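Rpb7-binding protein seb1 (Schizosaccharomyces pombe 972h-, PDB 5MDT) drives termination of transcription by binding RNA polymerase II and nascent RNA, its CTD-interacting domain probably recognising the polymerase's C-terminal repeat tail. Local coordinates at residues I128-S133 / S142-L147; N80-E85 / A90-G95; Y50-P55 / V107-Q112; H58-L63 / L119-K124. All coordinates share one frame; numbering follows the deposited sequence.

Contact 1 of 4, residues I128-S133 / S142-L147; sequences IWEKAS and SLRSKL
Glu-130 and Arg-144 meet in a two-pronged salt bridge that ties the last turn of helix 119-131 to the middle of helix 137-150. NH2 of Arg-144 donates to OE1 of Glu-130 at 2.9 Å, and its NH1 makes a weak second bond to OE2 of Glu-130 at 3.1 Å. The pairing is far from flat: carboxylate and guanidinium planes lie 41° apart, and NH2 approaches OE1 from above the carboxylate plane, 69° out of it. Arg-144 gets there because its chain runs extended from CG to NE, the CA atoms of Glu-130 and Arg-144 being 11.1 Å apart. The same NH2 is also in a salt bridge with Asp-127, three residues before Glu-130 on the same helix, a second carboxylate that would restrain the guanidinium's rotation.

The apolar part is formed by the residues just before these two. CD1 of Leu-143 comes within 4.1 Å of CZ3 of Trp-129, the two side chains crossing at about a right angle. The indole is buried, and its NE1 bonds to Asp-67.

Around the pair, Trp-129 also packs on Val-70 and meets Phe-135 edge-to-face, while Leu-143 reaches Asp-104 and Val-107, which links the 119-131 / 137-150 pair to helices 59-79 and 92-113.

Contact 2 of 4, residues N80-E85 / A90-G95; sequences NNESFE and ASFSGG
The start of helix 92-113 is gripped by an acidic side chain from the loop that precedes it: the carboxylate of Glu-82 binds Ser-91 and Ser-93, with OE1 at the edge of the Phe-92 ring. Its OE1 accepts from OG of Ser-91 at 2.7 Å through the syn lone pair. Its OE2 takes two donors from Ser-93: the backbone N at 2.9 Å, nearly straight at 170° and close to the line of the C-O bond, and OG at 2.7 Å on the anti side. Three bonds thus hold the carboxylate against rotation. Ser-91 occupies the N-cap position, but its own hydroxyl makes no capping bond; Glu-82 instead accepts a first-turn N-H from outside the helix, and the N-terminal end of the helix dipole would probably favour the negative charge there. With OG of Ser-93 between its backbone N and carbonyl carbon (chi1 51°), the hydroxyl reaches OE2 beside its own N-H and also bonds to the N of Val-88. The backbone N of Glu-82 closes the Schellman motif that ends helix 59-79, bonding to the O of Ala-77, with Asn-81 as C-prime residue. ND2 of Asn-80 approaches the Phe-92 ring obliquely, 3.6 Å from its CE2 with amide and ring planes 14° apart, and bonds back to the carbonyl of Gly-76.

Contact 3 of 4, residues Y50-P55 / V107-Q112; sequences YAKRAP and VADAIQ
Asp-109, buried on helix 92-113, reaches across to the last turn of helix 40-53, where it meets Ala-51 and Lys-52. The close part of the contact lies on its inner side. With CG anti to the backbone N (chi1 -176°), the carboxylate is carried toward the other helix, and OD2 comes to 3.6 Å from the carbonyl O of Ala-51. Two acceptors can sit this near because Lys-59 serves both: its NZ forms a salt bridge with OD2 of Asp-109 and a hydrogen bond with the O of Ala-51. This buried ammonium is the stronger partner of Asp-109, the bond to Lys-52 being weak, and would probably stabilise its negative charge.

The outer side is looser. Lys-52 is exposed, and its chain folds back through bends at chi2 and chi3 (-68° and -75°), a pose that crystal contacts may influence, bringing NZ to 3.4 Å from OD1 of Asp-109, a weak hydrogen bond within a long salt bridge. Its CD lies 3.9 Å from the same oxygen. A water bridges this side, donating to OD1 of Asp-109 at 2.8 Å and to the O of Lys-52 at 2.9 Å, so that it links the side chain to a carbonyl in the final helical turn.

The result is a polar crosslink within the all-helical fold of a CTD-interacting domain, where an acidic side chain and a buried lysine join the C-terminal end of one helix to two others.

Contact 4 of 4, residues H58-L63 / L119-K124; sequences HKLGAL and LPKILK
Leu-60 spreads both of its methyls over the base of Lys-121: CD1 and CD2 each lie 3.8 Å from CB of Lys-121. Its CG stands anti to the backbone N (chi1 180°), which sends the branch across to the other helix, and CD1 also reaches CG1 of Ile-122 at 3.9 Å as the two side chains slide past each other in opposite directions. Lys-121 contributes only the start of its chain here; its end leads away. One turn along from Leu-60, CD1 of Leu-63 packs on CD1 of Ile-122 at 3.6 Å and on CG1 at 3.8 Å, the two side chains crossing at about a right angle. Helices 59-79 and 119-131 run almost parallel in these segments, 8° between their directions, with axes 10.5 Å apart. Such a side-by-side pair is in keeping with the right-handed superhelical array of helices of CTD-interacting domains, and the apolar side chains bridge the gap without a hydrogen bond between the segments. Helix 92-113 packs against both, Ala-110 touching Leu-63 and Ile-122, and Leu-106 adds to the packing on Leu-63. Beyond Ile-122, Leu-147 of helix 137-150 continues the apolar layer, and His-118 also touches Leu-60.

In the fold
Contacts 3 and 4 interlock along the chain, their segments alternating, and their centres lie 10 Å apart, with Lys-59 serving both. Contact 2 is nested inside the loops both of them close, yet its centre is 26 Å from that of contact 3 and 25 Å from that of contact 4, on the opposite side of the chain's centre. Contact 1 comes last in the chain. It shares helix 119-131 with contact 4, 12 Å away between centres, and Leu-147 packs on Ile-122 and Ile-111. Contacts 3 and 4 join helices that are not consecutive, contact 1 joins two that are, and contact 2 ties a loop to the helix after it, making the CTD-interacting domain one compact body.

Contact 1 of 4, residues I128-S133 / S142-L147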
loop_
_atom_site.group_PDB
_atom_site.type_symbol
_atom_site.label_atom_id
_atom_site.label_comp_id
_atom_site.label_asym_id
_atom_site.label_seq_id
_atom_site.Cartn_x
_atom_site.Cartn_y
_atom_site.Cartn_z
ATOM N N ILE A 128 2.808 4.316 11.713
ATOM C CA ILE A 128 1.472 4.766 11.309
ATOM C C ILE A 128 0.482 3.596 11.408
ATOM O O ILE A 128 -0.597 3.752 11.987
ATOM C CB ILE A 128 1.512 5.452 9.905
ATOM C CG1 ILE A 128 2.198 6.844 10.010
ATOM C CG2 ILE A 128 0.098 5.573 9.274
ATOM C CD1 ILE A 128 2.654 7.460 8.681
ATOM N N TRP A 129 0.885 2.424 10.890
ATOM C CA TRP A 129 0.098 1.191 10.901
ATOM C C TRP A 129 -0.119 0.653 12.316
ATOM O O TRP A 129 -1.190 0.132 12.612
ATOM C CB TRP A 129 0.759 0.141 10.003
ATOM C CG TRP A 129 0.784 0.539 8.559
ATOM C CD1 TRP A 129 -0.107 1.349 7.916
ATOM C CD2 TRP A 129 1.690 0.063 7.557
ATOM N NE1 TRP A 129 0.205 1.433 6.581
ATOM C CE2 TRP A 129 1.297 0.642 6.327
ATOM C CE3 TRP A 129 2.832 -0.764 7.586
ATOM C CZ2 TRP A 129 1.988 0.410 5.134
ATOM C CZ3 TRP A 129 3.499 -1.021 6.391
ATOM C CH2 TRP A 129 3.086 -0.425 5.188
ATOM N N GLU A 130 0.889 0.784 13.177
ATOM C CA GLU A 130 0.805 0.351 14.571
ATOM C C GLU A 130 -0.231 1.194 15.328
ATOM O O GLU A 130 -1.065 0.640 16.047
ATOM C CB GLU A 130 2.189 0.429 15.234
ATOM C CG GLU A 130 2.240 -0.103 16.655
ATOM C CD GLU A 130 3.657 -0.283 17.157
ATOM O OE1 GLU A 130 4.422 0.708 17.153
ATOM O OE2 GLU A 130 4.014 -1.428 17.518
ATOM N N LYS A 131 -0.182 2.527 15.134
ATOM C CA LYS A 131 -1.066 3.511 15.756
ATOM C C LYS A 131 -2.519 3.327 15.286
ATOM O O LYS A 131 -3.446 3.457 16.091
ATOM C CB LYS A 131 -0.553 4.932 15.440
ATOM C CG LYS A 131 -1.260 6.066 16.178
ATOM C CD LYS A 131 -0.877 7.418 15.588
ATOM C CE LYS A 131 -1.649 8.561 16.198
ATOM N NZ LYS A 131 -1.212 9.869 15.644
ATOM N N ALA A 132 -2.709 3.016 13.992
ATOM C CA ALA A 132 -4.033 2.815 13.409
ATOM C C ALA A 132 -4.513 1.363 13.559
ATOM O O ALA A 132 -5.640 1.064 13.162
ATOM C CB ALA A 132 -4.014 3.223 11.939
ATOM N N SER A 133 -3.660 0.463 14.128
ATOM C CA SER A 133 -3.900 -0.987 14.281
ATOM C C SER A 133 -4.263 -1.639 12.906
ATOM O O SER A 133 -5.070 -2.569 12.840
ATOM C CB SER A 133 -4.975 -1.261 15.334
ATOM O OG SER A 133 -4.652 -0.676 16.583
ATOM N N SER A 142 7.905 -8.384 12.108
ATOM C CA SER A 142 8.606 -8.980 10.964
ATOM C C SER A 142 9.140 -7.890 10.032
ATOM O O SER A 142 10.327 -7.911 9.698
ATOM C CB SER A 142 7.687 -9.918 10.184
ATOM O OG SER A 142 7.149 -10.952 10.991
ATOM N N LEU A 143 8.273 -6.913 9.652
ATOM C CA LEU A 143 8.646 -5.800 8.769
ATOM C C LEU A 143 9.732 -4.934 9.394
ATOM O O LEU A 143 10.707 -4.617 8.717
ATOM C CB LEU A 143 7.437 -4.923 8.387
ATOM C CG LEU A 143 6.278 -5.581 7.646
ATOM C CD1 LEU A 143 5.084 -4.637 7.585
ATOM C CD2 LEU A 143 6.682 -6.039 6.239
ATOM N N ARG A 144 9.574 -4.556 10.675
ATOM C CA ARG A 144 10.566 -3.742 11.369
ATOM C C ARG A 144 11.925 -4.426 11.424
ATOM O O ARG A 144 12.932 -3.787 11.130
ATOM C CB ARG A 144 10.089 -3.368 12.776
ATOM C CG ARG A 144 9.079 -2.237 12.768
ATOM C CD ARG A 144 8.737 -1.865 14.188
ATOM N NE ARG A 144 7.929 -0.651 14.249
ATOM C CZ ARG A 144 6.711 -0.591 14.772
ATOM N NH1 ARG A 144 6.148 -1.677 15.289
ATOM N NH2 ARG A 144 6.054 0.559 14.801
ATOM N N SER A 145 11.948 -5.731 11.760
ATOM C CA SER A 145 13.168 -6.547 11.847
ATOM C C SER A 145 13.927 -6.549 10.515
ATOM O O SER A 145 15.136 -6.311 10.506
ATOM C CB SER A 145 12.824 -7.973 12.268
ATOM O OG SER A 145 13.941 -8.845 12.183
ATOM N N LYS A 146 13.204 -6.769 9.399
ATOM C CA LYS A 146 13.742 -6.790 8.040
ATOM C C LYS A 146 14.324 -5.439 7.632
ATOM O O LYS A 146 15.412 -5.396 7.058
ATOM C CB LYS A 146 12.680 -7.280 7.036
ATOM C CG LYS A 146 12.448 -8.788 7.097
ATOM C CD LYS A 146 11.303 -9.220 6.183
ATOM C CE LYS A 146 11.110 -10.718 6.170
ATOM N NZ LYS A 146 10.491 -11.217 7.427
ATOM N N LEU A 147 13.620 -4.328 7.959
ATOM C CA LEU A 147 14.111 -2.983 7.655
ATOM C C LEU A 147 15.379 -2.648 8.444
ATOM O O LEU A 147 16.362 -2.192 7.852
ATOM C CB LEU A 147 13.004 -1.924 7.880
ATOM C CG LEU A 147 11.841 -2.000 6.890
ATOM C CD1 LEU A 147 10.587 -1.341 7.462
ATOM C CD2 LEU A 147 12.210 -1.366 5.565
#

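Contact 2 of 4, residues N80-E85 / A90-G95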
loop_
_atom_site.group_PDB
_atom_site.type_symbol
_atom_site.label_atom_id
_atom_site.label_comp_id
_atom_site.label_asym_id
_atom_site.label_seq_id
_atom_site.Cartn_x
_atom_site.Cartn_y
_atom_site.Cartn_z
ATOM N N ASN A 80 -18.630 0.115 8.450
ATOM C CA ASN A 80 -19.630 -0.890 8.085
ATOM C C ASN A 80 -19.624 -2.128 9.009
ATOM O O ASN A 80 -20.247 -3.144 8.675
ATOM C CB ASN A 80 -19.475 -1.267 6.613
ATOM C CG ASN A 80 -19.889 -0.151 5.690
ATOM O OD1 ASN A 80 -21.074 0.026 5.388
ATOM N ND2 ASN A 80 -18.932 0.670 5.281
ATOM N N ASN A 81 -18.952 -2.020 10.186
ATOM C CA ASN A 81 -18.806 -3.071 11.211
ATOM C C ASN A 81 -18.311 -4.409 10.627
ATOM O O ASN A 81 -18.807 -5.484 10.975
ATOM C CB ASN A 81 -20.091 -3.230 12.039
ATOM C CG ASN A 81 -20.472 -1.965 12.755
ATOM O OD1 ASN A 81 -21.311 -1.191 12.283
ATOM N ND2 ASN A 81 -19.810 -1.692 13.870
ATOM N N GLU A 82 -17.318 -4.314 9.730
ATOM C CA GLU A 82 -16.692 -5.433 9.048
ATOM C C GLU A 82 -15.397 -5.808 9.753
ATOM O O GLU A 82 -14.665 -4.934 10.227
ATOM C CB GLU A 82 -16.418 -5.079 7.585
ATOM C CG GLU A 82 -17.658 -5.047 6.710
ATOM C CD GLU A 82 -17.441 -4.617 5.269
ATOM O OE1 GLU A 82 -18.360 -3.985 4.706
ATOM O OE2 GLU A 82 -16.356 -4.890 4.707
ATOM N N SER A 83 -15.124 -7.114 9.821
ATOM C CA SER A 83 -13.953 -7.680 10.481
ATOM C C SER A 83 -12.855 -8.004 9.483
ATOM O O SER A 83 -13.143 -8.489 8.391
ATOM C CB SER A 83 -14.347 -8.944 11.245
ATOM O OG SER A 83 -13.218 -9.668 11.709
ATOM N N PHE A 84 -11.596 -7.762 9.877
ATOM C CA PHE A 84 -10.404 -8.096 9.095
ATOM C C PHE A 84 -10.190 -9.623 9.149
ATOM O O PHE A 84 -9.721 -10.202 8.172
ATOM C CB PHE A 84 -9.175 -7.343 9.643
ATOM C CG PHE A 84 -7.857 -7.705 9.001
ATOM C CD1 PHE A 84 -7.477 -7.141 7.790
ATOM C CD2 PHE A 84 -6.996 -8.616 9.606
ATOM C CE1 PHE A 84 -6.262 -7.488 7.187
ATOM C CE2 PHE A 84 -5.783 -8.964 9.005
ATOM C CZ PHE A 84 -5.428 -8.403 7.795
ATOM N N GLU A 85 -10.532 -10.262 10.293
ATOM C CA GLU A 85 -10.417 -11.712 10.501
ATOM C C GLU A 85 -11.431 -12.490 9.655
ATOM O O GLU A 85 -11.108 -13.575 9.165
ATOM C CB GLU A 85 -10.559 -12.076 11.984
ATOM C CG GLU A 85 -9.231 -12.278 12.695
ATOM C CD GLU A 85 -9.347 -12.661 14.160
ATOM O OE1 GLU A 85 -9.055 -13.833 14.493
ATOM O OE2 GLU A 85 -9.726 -11.791 14.977
ATOM N N ALA A 90 -16.056 -8.617 -1.451
ATOM C CA ALA A 90 -16.456 -7.513 -2.328
ATOM C C ALA A 90 -16.633 -6.185 -1.596
ATOM O O ALA A 90 -17.126 -5.226 -2.192
ATOM C CB ALA A 90 -17.747 -7.875 -3.060
ATOM N N SER A 91 -16.269 -6.122 -0.304
ATOM C CA SER A 91 -16.440 -4.911 0.480
ATOM C C SER A 91 -15.126 -4.445 1.120
ATOM O O SER A 91 -14.061 -4.985 0.797
ATOM C CB SER A 91 -17.530 -5.097 1.539
ATOM O OG SER A 91 -17.925 -3.849 2.084
ATOM N N PHE A 92 -15.173 -3.393 1.958
ATOM C CA PHE A 92 -13.971 -2.738 2.504
ATOM C C PHE A 92 -13.007 -3.675 3.213
ATOM O O PHE A 92 -11.807 -3.561 2.997
ATOM C CB PHE A 92 -14.351 -1.566 3.404
ATOM C CG PHE A 92 -15.145 -0.510 2.681
ATOM C CD1 PHE A 92 -14.515 0.404 1.841
ATOM C CD2 PHE A 92 -16.531 -0.449 2.812
ATOM C CE1 PHE A 92 -15.258 1.352 1.133
ATOM C CE2 PHE A 92 -17.273 0.510 2.116
ATOM C CZ PHE A 92 -16.631 1.406 1.285
ATOM N N SER A 93 -13.520 -4.599 4.050
ATOM C CA SER A 93 -12.678 -5.577 4.752
ATOM C C SER A 93 -11.927 -6.506 3.774
ATOM O O SER A 93 -10.802 -6.913 4.076
ATOM C CB SER A 93 -13.490 -6.385 5.759
ATOM O OG SER A 93 -14.656 -6.931 5.168
ATOM N N GLY A 94 -12.552 -6.815 2.623
ATOM C CA GLY A 94 -11.935 -7.598 1.553
ATOM C C GLY A 94 -10.746 -6.861 0.977
ATOM O O GLY A 94 -9.660 -7.427 0.873
ATOM N N GLY A 95 -10.916 -5.562 0.711
ATOM C CA GLY A 95 -9.818 -4.737 0.200
ATOM C C GLY A 95 -8.678 -4.613 1.198
ATOM O O GLY A 95 -7.507 -4.681 0.819
#

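Contact 3 of 4, residues Y50-P55 / V107-Q112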
loop_
_atom_site.group_PDB
_atom_site.type_symbol
_atom_site.label_atom_id
_atom_site.label_comp_id
_atom_site.label_asym_id
_atom_site.label_seq_id
_atom_site.Cartn_x
_atom_site.Cartn_y
_atom_site.Cartn_z
ATOM N N TYR A 50 2.223 -2.314 -10.393
ATOM C CA TYR A 50 2.986 -1.064 -10.484
ATOM C C TYR A 50 4.214 -1.114 -9.592
ATOM O O TYR A 50 5.315 -0.819 -10.067
ATOM C CB TYR A 50 2.106 0.161 -10.113
ATOM C CG TYR A 50 2.934 1.434 -9.995
ATOM C CD1 TYR A 50 3.434 2.073 -11.126
ATOM C CD2 TYR A 50 3.245 1.975 -8.747
ATOM C CE1 TYR A 50 4.230 3.219 -11.024
ATOM C CE2 TYR A 50 4.072 3.101 -8.634
ATOM C CZ TYR A 50 4.544 3.725 -9.777
ATOM O OH TYR A 50 5.365 4.822 -9.722
ATOM N N ALA A 51 4.045 -1.483 -8.295
ATOM C CA ALA A 51 5.193 -1.496 -7.365
ATOM C C ALA A 51 6.321 -2.395 -7.852
ATOM O O ALA A 51 7.493 -2.038 -7.767
ATOM C CB ALA A 51 4.744 -1.945 -5.994
ATOM N N LYS A 52 5.964 -3.538 -8.414
ATOM C CA LYS A 52 6.995 -4.496 -8.850
ATOM C C LYS A 52 7.723 -4.019 -10.104
ATOM O O LYS A 52 8.924 -4.225 -10.199
ATOM C CB LYS A 52 6.332 -5.869 -9.082
ATOM C CG LYS A 52 5.862 -6.565 -7.784
ATOM C CD LYS A 52 7.020 -7.028 -6.845
ATOM C CE LYS A 52 7.702 -8.263 -7.378
ATOM N NZ LYS A 52 8.883 -8.687 -6.552
ATOM N N ARG A 53 7.033 -3.332 -11.043
ATOM C CA ARG A 53 7.714 -2.880 -12.279
ATOM C C ARG A 53 8.370 -1.521 -12.157
ATOM O O ARG A 53 9.196 -1.168 -12.991
ATOM C CB ARG A 53 6.752 -2.864 -13.491
ATOM C CG ARG A 53 5.722 -1.731 -13.483
ATOM C CD ARG A 53 4.739 -1.831 -14.660
ATOM N NE ARG A 53 3.961 -0.590 -14.765
ATOM C CZ ARG A 53 2.699 -0.450 -14.376
ATOM N NH1 ARG A 53 2.002 -1.492 -13.952
ATOM N NH2 ARG A 53 2.101 0.737 -14.477
ATOM N N ALA A 54 7.971 -0.738 -11.163
ATOM C CA ALA A 54 8.424 0.636 -11.025
ATOM C C ALA A 54 9.929 0.807 -10.893
ATOM O O ALA A 54 10.596 -0.094 -10.378
ATOM C CB ALA A 54 7.705 1.298 -9.847
ATOM N N PRO A 55 10.500 1.953 -11.351
ATOM C CA PRO A 55 11.945 2.191 -11.137
ATOM C C PRO A 55 12.311 2.067 -9.648
ATOM O O PRO A 55 11.447 2.267 -8.790
ATOM C CB PRO A 55 12.111 3.654 -11.564
ATOM C CG PRO A 55 11.049 3.866 -12.573
ATOM C CD PRO A 55 9.870 3.115 -12.014
ATOM N N VAL A 107 7.163 -4.542 0.699
ATOM C CA VAL A 107 8.246 -4.063 1.598
ATOM C C VAL A 107 9.549 -4.778 1.256
ATOM O O VAL A 107 10.602 -4.137 1.147
ATOM C CB VAL A 107 7.875 -4.127 3.105
ATOM C CG1 VAL A 107 9.067 -3.737 4.000
ATOM C CG2 VAL A 107 6.666 -3.231 3.399
ATOM N N ALA A 108 9.485 -6.109 1.040
ATOM C CA ALA A 108 10.681 -6.895 0.701
ATOM C C ALA A 108 11.325 -6.391 -0.589
ATOM O O ALA A 108 12.534 -6.249 -0.648
ATOM C CB ALA A 108 10.317 -8.365 0.567
ATOM N N ASP A 109 10.512 -6.075 -1.598
ATOM C CA ASP A 109 10.960 -5.561 -2.891
ATOM C C ASP A 109 11.615 -4.185 -2.705
ATOM O O ASP A 109 12.651 -3.907 -3.316
ATOM C CB ASP A 109 9.754 -5.458 -3.835
ATOM C CG ASP A 109 10.078 -5.031 -5.244
ATOM O OD1 ASP A 109 10.675 -5.843 -5.987
ATOM O OD2 ASP A 109 9.656 -3.920 -5.637
ATOM N N ALA A 110 11.038 -3.333 -1.840
ATOM C CA ALA A 110 11.618 -2.019 -1.599
ATOM C C ALA A 110 12.932 -2.165 -0.863
ATOM O O ALA A 110 13.902 -1.485 -1.212
ATOM C CB ALA A 110 10.651 -1.140 -0.800
ATOM N N ILE A 111 13.019 -3.116 0.088
ATOM C CA ILE A 111 14.288 -3.390 0.805
ATOM C C ILE A 111 15.391 -3.806 -0.190
ATOM O O ILE A 111 16.540 -3.355 -0.096
ATOM C CB ILE A 111 14.071 -4.448 1.933
ATOM C CG1 ILE A 111 13.241 -3.864 3.096
ATOM C CG2 ILE A 111 15.384 -5.074 2.422
ATOM C CD1 ILE A 111 12.827 -4.867 4.194
ATOM N N GLN A 112 15.035 -4.646 -1.157
ATOM C CA GLN A 112 16.002 -5.134 -2.141
ATOM C C GLN A 112 16.483 -4.031 -3.111
ATOM O O GLN A 112 17.656 -3.990 -3.442
ATOM C CB GLN A 112 15.394 -6.316 -2.916
ATOM C CG GLN A 112 16.386 -7.116 -3.755
ATOM C CD GLN A 112 15.696 -8.149 -4.616
ATOM O OE1 GLN A 112 14.584 -8.606 -4.328
ATOM N NE2 GLN A 112 16.353 -8.554 -5.690
HETATM O O HOH W 1 11.219 -5.026 -8.650
#

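Contact 4 of 4, residues H58-L63 / L119-K124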
loop_
_atom_site.group_PDB
_atom_site.type_symbol
_atom_site.label_atom_id
_atom_site.label_comp_id
_atom_site.label_asym_id
_atom_site.label_seq_id
_atom_site.Cartn_x
_atom_site.Cartn_y
_atom_site.Cartn_z
ATOM N N HIS A 58 11.178 4.672 -7.273
ATOM C CA HIS A 58 9.722 4.773 -7.162
ATOM C C HIS A 58 9.049 3.803 -6.184
ATOM O O HIS A 58 7.839 3.900 -5.987
ATOM C CB HIS A 58 9.118 4.597 -8.575
ATOM C CG HIS A 58 9.321 5.781 -9.481
ATOM N ND1 HIS A 58 10.529 6.463 -9.535
ATOM C CD2 HIS A 58 8.472 6.321 -10.387
ATOM C CE1 HIS A 58 10.362 7.419 -10.442
ATOM N NE2 HIS A 58 9.130 7.371 -10.981
ATOM N N LYS A 59 9.812 2.881 -5.555
ATOM C CA LYS A 59 9.207 1.860 -4.665
ATOM C C LYS A 59 8.606 2.503 -3.424
ATOM O O LYS A 59 7.523 2.088 -2.977
ATOM C CB LYS A 59 10.292 0.841 -4.207
ATOM C CG LYS A 59 11.075 0.144 -5.330
ATOM C CD LYS A 59 10.174 -0.473 -6.396
ATOM C CE LYS A 59 11.060 -1.406 -7.238
ATOM N NZ LYS A 59 10.229 -2.318 -8.067
ATOM N N LEU A 60 9.261 3.567 -2.912
ATOM C CA LEU A 60 8.700 4.254 -1.741
ATOM C C LEU A 60 7.342 4.864 -2.054
ATOM O O LEU A 60 6.409 4.661 -1.273
ATOM C CB LEU A 60 9.654 5.313 -1.180
ATOM C CG LEU A 60 9.140 6.079 0.041
ATOM C CD1 LEU A 60 8.929 5.156 1.240
ATOM C CD2 LEU A 60 10.119 7.206 0.413
ATOM N N GLY A 61 7.228 5.564 -3.191
ATOM C CA GLY A 61 5.953 6.169 -3.614
ATOM C C GLY A 61 4.868 5.106 -3.750
ATOM O O GLY A 61 3.692 5.369 -3.458
ATOM N N ALA A 62 5.226 3.892 -4.221
ATOM C CA ALA A 62 4.242 2.809 -4.355
ATOM C C ALA A 62 3.751 2.360 -2.956
ATOM O O ALA A 62 2.572 2.050 -2.785
ATOM C CB ALA A 62 4.857 1.627 -5.102
ATOM N N LEU A 63 4.657 2.358 -1.968
ATOM C CA LEU A 63 4.291 2.040 -0.581
ATOM C C LEU A 63 3.407 3.135 0.012
ATOM O O LEU A 63 2.501 2.813 0.788
ATOM C CB LEU A 63 5.517 1.807 0.293
ATOM C CG LEU A 63 6.235 0.467 0.009
ATOM C CD1 LEU A 63 7.514 0.370 0.811
ATOM C CD2 LEU A 63 5.336 -0.713 0.342
ATOM N N LEU A 119 14.623 3.736 3.248
ATOM C CA LEU A 119 14.321 2.674 4.208
ATOM C C LEU A 119 13.776 3.205 5.556
ATOM O O LEU A 119 12.738 2.708 6.004
ATOM C CB LEU A 119 15.494 1.708 4.375
ATOM C CG LEU A 119 15.943 1.032 3.057
ATOM C CD1 LEU A 119 17.124 0.093 3.299
ATOM C CD2 LEU A 119 14.766 0.359 2.303
ATOM N N PRO A 120 14.304 4.300 6.125
ATOM C CA PRO A 120 13.701 4.808 7.373
ATOM C C PRO A 120 12.268 5.304 7.155
ATOM O O PRO A 120 11.491 5.350 8.110
ATOM C CB PRO A 120 14.599 5.982 7.777
ATOM C CG PRO A 120 15.787 5.920 6.931
ATOM C CD PRO A 120 15.536 5.036 5.759
ATOM N N LYS A 121 11.927 5.719 5.923
ATOM C CA LYS A 121 10.568 6.193 5.581
ATOM C C LYS A 121 9.551 5.039 5.666
ATOM O O LYS A 121 8.382 5.266 5.988
ATOM C CB LYS A 121 10.549 6.885 4.196
ATOM C CG LYS A 121 11.489 8.110 4.073
ATOM C CD LYS A 121 11.038 9.278 4.933
ATOM C CE LYS A 121 11.995 10.451 4.948
ATOM N NZ LYS A 121 11.730 11.326 6.119
ATOM N N ILE A 122 10.009 3.795 5.429
ATOM C CA ILE A 122 9.140 2.610 5.515
ATOM C C ILE A 122 8.947 2.257 6.998
ATOM O O ILE A 122 7.842 1.881 7.390
ATOM C CB ILE A 122 9.698 1.443 4.677
ATOM C CG1 ILE A 122 10.018 1.930 3.239
ATOM C CG2 ILE A 122 8.679 0.263 4.634
ATOM C CD1 ILE A 122 10.794 0.869 2.328
ATOM N N LEU A 123 9.984 2.470 7.830
ATOM C CA LEU A 123 9.854 2.302 9.281
ATOM C C LEU A 123 8.760 3.235 9.787
ATOM O O LEU A 123 7.934 2.807 10.593
ATOM C CB LEU A 123 11.167 2.594 10.033
ATOM C CG LEU A 123 12.143 1.462 10.194
ATOM C CD1 LEU A 123 13.254 1.887 11.147
ATOM C CD2 LEU A 123 11.475 0.209 10.767
ATOM N N LYS A 124 8.716 4.488 9.276
ATOM C CA LYS A 124 7.676 5.465 9.626
ATOM C C LYS A 124 6.268 4.959 9.267
ATOM O O LYS A 124 5.329 5.231 10.014
ATOM C CB LYS A 124 7.951 6.842 9.008
ATOM C CG LYS A 124 9.023 7.612 9.763
ATOM C CD LYS A 124 9.517 8.840 9.009
ATOM C CE LYS A 124 10.183 9.837 9.938
ATOM N NZ LYS A 124 11.411 9.291 10.592
#